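MRNA export factor (Human herpesvirus 1, PDB 4YXP) regulates viral gene expression as a homodimer, inhibiting host splicing, contributing to the shutoff of host protein synthesis and mediating nuclear export of intronless viral mRNAs. Local coordinates at residues 133-147 with 199-212. Residues are numbered along the deposited sequence; the frame is centred on the assembly and turned at random.
Sequences NLPLRPQDPIIGTTA and LANRVERGVAEIDY
I210 N donates to L136 O across 2.7 Å, nearly straight and in the carbonyl plane, where two extended connectors run antiparallel in the all-helical folded domain of ICP27. One connector leaves helix 112-132 through the Schellman motif at N133; the other leaves helix 188-204 through the Schellman motif at G206. A water bridges the same two residues, donating to I210 O and accepting from L136 N, its oxygen 2.8 Å from each. Farther along, the first connector makes a type I turn from R137 to D140 and enters the short, weakly bonded helix 141-144, with D140 as N-cap: its OD1 accepts from both I142 N and I143 N.

At the outer end Y212 OH donates to L134 O over 2.7 Å, reaching it from above the carbonyl plane, while that oxygen lies at the edge of the ring. L136 leans its CD1 obliquely against ring atom CD1 of Y212, and helix 112-132 backs this leucine through C129. P138 sits over the turn after helix 188-204: its CG lies 3.2 Å from V207 O and also touches I210 CD1.

With chi1 at -65°, I143 sets CG1 beside the backbone N and CG2 opposite that N, so the CG2 methyl meets I210 CD1 at 3.8 Å and V203 CG2 at 3.9 Å. The A147 and A200 methyls meet at the start of helix 146-167. Beside them T146 crosses L199 at about a right angle; its OG1 donates to I143 O, joining T146 N on the same face of that carbonyl, and lies 3.3 Å from L199 CD2.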
# COMPACT_ATOMS: atom_id res chain seq x y z
N ASN B 133 19.00 1.34 -26.88
CA ASN B 133 18.37 0.32 -27.71
C ASN B 133 18.49 -1.06 -27.05
O ASN B 133 18.62 -2.08 -27.74
CB ASN B 133 18.98 0.30 -29.11
CG ASN B 133 18.01 -0.17 -30.17
OD1 ASN B 133 16.80 0.09 -30.08
ND2 ASN B 133 18.52 -0.86 -31.19
N LEU B 134 18.47 -1.08 -25.73
CA LEU B 134 18.52 -2.33 -24.98
C LEU B 134 17.12 -2.88 -24.75
O LEU B 134 16.18 -2.12 -24.50
CB LEU B 134 19.22 -2.11 -23.64
CG LEU B 134 20.72 -1.80 -23.71
CD1 LEU B 134 21.22 -1.33 -22.36
CD2 LEU B 134 21.49 -3.02 -24.18
N PRO B 135 16.96 -4.22 -24.85
CA PRO B 135 15.67 -4.85 -24.55
C PRO B 135 15.16 -4.60 -23.14
O PRO B 135 15.95 -4.62 -22.19
CB PRO B 135 15.96 -6.34 -24.75
CG PRO B 135 17.09 -6.39 -25.70
CD PRO B 135 17.93 -5.19 -25.38
N LEU B 136 13.85 -4.37 -23.00
CA LEU B 136 13.20 -4.30 -21.70
C LEU B 136 12.77 -5.70 -21.27
O LEU B 136 11.88 -6.29 -21.88
CB LEU B 136 11.98 -3.37 -21.75
CG LEU B 136 12.22 -1.93 -22.23
CD1 LEU B 136 10.89 -1.20 -22.41
CD2 LEU B 136 13.11 -1.18 -21.26
N ARG B 137 13.40 -6.23 -20.22
CA ARG B 137 13.18 -7.62 -19.81
C ARG B 137 12.39 -7.72 -18.50
O ARG B 137 12.72 -7.03 -17.54
CB ARG B 137 14.53 -8.33 -19.65
CG ARG B 137 15.51 -8.08 -20.80
CD ARG B 137 16.89 -8.65 -20.52
NE ARG B 137 17.33 -8.35 -19.15
CZ ARG B 137 17.52 -9.25 -18.19
NH1 ARG B 137 17.33 -10.55 -18.41
NH2 ARG B 137 17.91 -8.85 -16.99
N PRO B 138 11.35 -8.57 -18.46
CA PRO B 138 10.59 -8.72 -17.21
C PRO B 138 11.39 -9.26 -16.03
O PRO B 138 11.00 -9.03 -14.89
CB PRO B 138 9.49 -9.72 -17.60
CG PRO B 138 9.36 -9.61 -19.06
CD PRO B 138 10.74 -9.33 -19.57
N GLN B 139 12.49 -9.97 -16.30
CA GLN B 139 13.29 -10.61 -15.26
C GLN B 139 14.25 -9.61 -14.62
O GLN B 139 14.83 -9.86 -13.57
CB GLN B 139 14.08 -11.80 -15.84
CG GLN B 139 13.24 -12.81 -16.61
CD GLN B 139 12.88 -12.34 -18.02
OE1 GLN B 139 13.50 -11.43 -18.56
NE2 GLN B 139 11.87 -12.97 -18.61
N ASP B 140 14.40 -8.47 -15.29
CA ASP B 140 15.14 -7.33 -14.78
C ASP B 140 14.54 -6.91 -13.42
O ASP B 140 13.34 -6.71 -13.33
CB ASP B 140 15.08 -6.21 -15.82
CG ASP B 140 15.74 -4.92 -15.38
OD1 ASP B 140 15.42 -4.43 -14.27
OD2 ASP B 140 16.55 -4.39 -16.17
N PRO B 141 15.37 -6.80 -12.36
CA PRO B 141 14.78 -6.49 -11.05
C PRO B 141 13.98 -5.18 -10.98
O PRO B 141 13.01 -5.11 -10.24
CB PRO B 141 16.00 -6.41 -10.12
CG PRO B 141 17.01 -7.28 -10.77
CD PRO B 141 16.80 -7.11 -12.25
N ILE B 142 14.40 -4.17 -11.74
CA ILE B 142 13.74 -2.87 -11.71
C ILE B 142 12.43 -2.94 -12.49
O ILE B 142 11.37 -2.55 -11.98
CB ILE B 142 14.68 -1.77 -12.25
CG1 ILE B 142 15.87 -1.60 -11.30
CG2 ILE B 142 13.93 -0.44 -12.40
CD1 ILE B 142 16.93 -0.62 -11.78
N ILE B 143 12.49 -3.44 -13.72
CA ILE B 143 11.29 -3.57 -14.54
C ILE B 143 10.33 -4.56 -13.89
O ILE B 143 9.11 -4.35 -13.89
CB ILE B 143 11.65 -3.98 -15.98
CG1 ILE B 143 12.47 -2.85 -16.64
CG2 ILE B 143 10.40 -4.28 -16.79
CD1 ILE B 143 12.98 -3.17 -18.02
N GLY B 144 10.87 -5.64 -13.33
CA GLY B 144 10.06 -6.70 -12.77
C GLY B 144 9.20 -6.33 -11.57
O GLY B 144 8.24 -7.04 -11.25
N THR B 145 9.52 -5.23 -10.90
CA THR B 145 8.77 -4.83 -9.70
C THR B 145 7.89 -3.60 -9.95
O THR B 145 7.49 -2.92 -9.01
CB THR B 145 9.71 -4.53 -8.52
OG1 THR B 145 10.70 -3.56 -8.90
CG2 THR B 145 10.41 -5.81 -8.05
N THR B 146 7.58 -3.34 -11.22
CA THR B 146 6.72 -2.21 -11.56
C THR B 146 5.39 -2.28 -10.82
O THR B 146 4.89 -1.27 -10.32
CB THR B 146 6.46 -2.14 -13.09
OG1 THR B 146 7.70 -1.92 -13.78
CG2 THR B 146 5.49 -1.02 -13.44
N ALA B 147 4.82 -3.47 -10.73
CA ALA B 147 3.51 -3.66 -10.09
C ALA B 147 3.54 -3.23 -8.62
O ALA B 147 2.51 -2.84 -8.07
CB ALA B 147 3.07 -5.11 -10.19
N LEU B 199 3.15 -1.34 -18.26
CA LEU B 199 4.42 -2.03 -18.06
C LEU B 199 4.22 -3.25 -17.15
O LEU B 199 4.71 -4.33 -17.44
CB LEU B 199 5.45 -1.07 -17.47
CG LEU B 199 6.89 -1.59 -17.33
CD1 LEU B 199 7.44 -2.06 -18.68
CD2 LEU B 199 7.78 -0.52 -16.74
N ALA B 200 3.49 -3.07 -16.05
CA ALA B 200 3.23 -4.17 -15.12
C ALA B 200 2.49 -5.31 -15.82
O ALA B 200 2.75 -6.48 -15.56
CB ALA B 200 2.44 -3.68 -13.92
N ASN B 201 1.57 -4.95 -16.71
CA ASN B 201 0.79 -5.95 -17.44
C ASN B 201 1.68 -6.83 -18.31
O ASN B 201 1.54 -8.05 -18.31
CB ASN B 201 -0.28 -5.27 -18.30
CG ASN B 201 -1.03 -6.26 -19.17
OD1 ASN B 201 -0.74 -6.40 -20.36
ND2 ASN B 201 -2.00 -6.95 -18.58
N ARG B 202 2.60 -6.21 -19.04
CA ARG B 202 3.50 -6.97 -19.91
C ARG B 202 4.42 -7.87 -19.08
O ARG B 202 4.75 -8.98 -19.50
CB ARG B 202 4.34 -6.03 -20.78
CG ARG B 202 3.55 -5.02 -21.59
CD ARG B 202 2.61 -5.68 -22.59
NE ARG B 202 1.99 -4.68 -23.45
CZ ARG B 202 0.97 -3.89 -23.09
NH1 ARG B 202 0.45 -3.99 -21.87
NH2 ARG B 202 0.48 -3.01 -23.95
N VAL B 203 4.83 -7.38 -17.92
CA VAL B 203 5.68 -8.17 -17.03
C VAL B 203 4.96 -9.45 -16.61
O VAL B 203 5.52 -10.54 -16.71
CB VAL B 203 6.11 -7.35 -15.79
CG1 VAL B 203 6.74 -8.25 -14.73
CG2 VAL B 203 7.09 -6.26 -16.19
N GLU B 204 3.72 -9.32 -16.15
CA GLU B 204 3.00 -10.47 -15.62
C GLU B 204 2.57 -11.43 -16.73
O GLU B 204 2.25 -12.58 -16.46
CB GLU B 204 1.78 -10.03 -14.80
CG GLU B 204 0.65 -9.40 -15.60
CD GLU B 204 -0.55 -9.07 -14.73
OE1 GLU B 204 -1.38 -9.97 -14.49
OE2 GLU B 204 -0.67 -7.91 -14.28
N ARG B 205 2.58 -10.97 -17.98
CA ARG B 205 2.28 -11.84 -19.11
C ARG B 205 3.52 -12.62 -19.56
O ARG B 205 3.44 -13.45 -20.47
CB ARG B 205 1.71 -11.04 -20.29
CG ARG B 205 0.33 -10.43 -20.01
CD ARG B 205 -0.37 -9.93 -21.28
NE ARG B 205 0.54 -9.39 -22.29
CZ ARG B 205 0.32 -8.30 -23.02
NH1 ARG B 205 -0.79 -7.59 -22.87
NH2 ARG B 205 1.23 -7.92 -23.92
N GLY B 206 4.65 -12.35 -18.92
CA GLY B 206 5.86 -13.12 -19.16
C GLY B 206 6.44 -13.05 -20.56
O GLY B 206 7.04 -14.01 -21.04
N VAL B 207 6.27 -11.91 -21.22
CA VAL B 207 6.80 -11.74 -22.57
C VAL B 207 8.32 -11.85 -22.56
O VAL B 207 8.97 -11.58 -21.55
CB VAL B 207 6.37 -10.38 -23.18
CG1 VAL B 207 4.85 -10.30 -23.27
CG2 VAL B 207 6.92 -9.22 -22.36
N ALA B 208 8.88 -12.26 -23.69
CA ALA B 208 10.33 -12.34 -23.84
C ALA B 208 10.95 -10.99 -23.53
O ALA B 208 11.73 -10.85 -22.60
CB ALA B 208 10.69 -12.80 -25.24
N GLU B 209 10.59 -9.99 -24.33
CA GLU B 209 10.96 -8.62 -24.05
C GLU B 209 9.76 -7.71 -24.28
O GLU B 209 8.85 -8.04 -25.03
CB GLU B 209 12.16 -8.17 -24.89
CG GLU B 209 11.96 -8.24 -26.39
CD GLU B 209 13.21 -7.84 -27.16
OE1 GLU B 209 14.07 -8.71 -27.39
OE2 GLU B 209 13.33 -6.65 -27.51
N ILE B 210 9.78 -6.56 -23.62
CA ILE B 210 8.64 -5.65 -23.62
C ILE B 210 8.80 -4.60 -24.71
O ILE B 210 9.76 -3.84 -24.72
CB ILE B 210 8.48 -5.00 -22.23
CG1 ILE B 210 8.21 -6.07 -21.17
CG2 ILE B 210 7.34 -3.98 -22.24
CD1 ILE B 210 8.51 -5.63 -19.76
N ASP B 211 7.83 -4.57 -25.62
CA ASP B 211 7.79 -3.58 -26.70
C ASP B 211 7.92 -2.16 -26.15
O ASP B 211 7.27 -1.81 -25.17
CB ASP B 211 6.48 -3.73 -27.48
CG ASP B 211 6.55 -3.08 -28.85
OD1 ASP B 211 7.26 -2.07 -29.01
OD2 ASP B 211 5.88 -3.60 -29.77
N TYR B 212 8.75 -1.34 -26.80
CA TYR B 212 8.90 0.06 -26.39
C TYR B 212 7.56 0.80 -26.45
O TYR B 212 7.36 1.79 -25.75
CB TYR B 212 9.92 0.78 -27.28
CG TYR B 212 11.38 0.42 -27.05
CD1 TYR B 212 11.76 -0.53 -26.11
CD2 TYR B 212 12.38 1.06 -27.78
CE1 TYR B 212 13.11 -0.84 -25.91
CE2 TYR B 212 13.72 0.75 -27.59
CZ TYR B 212 14.07 -0.19 -26.65
OH TYR B 212 15.41 -0.48 -26.47
O HOH W 1 12.47 -4.17 -25.41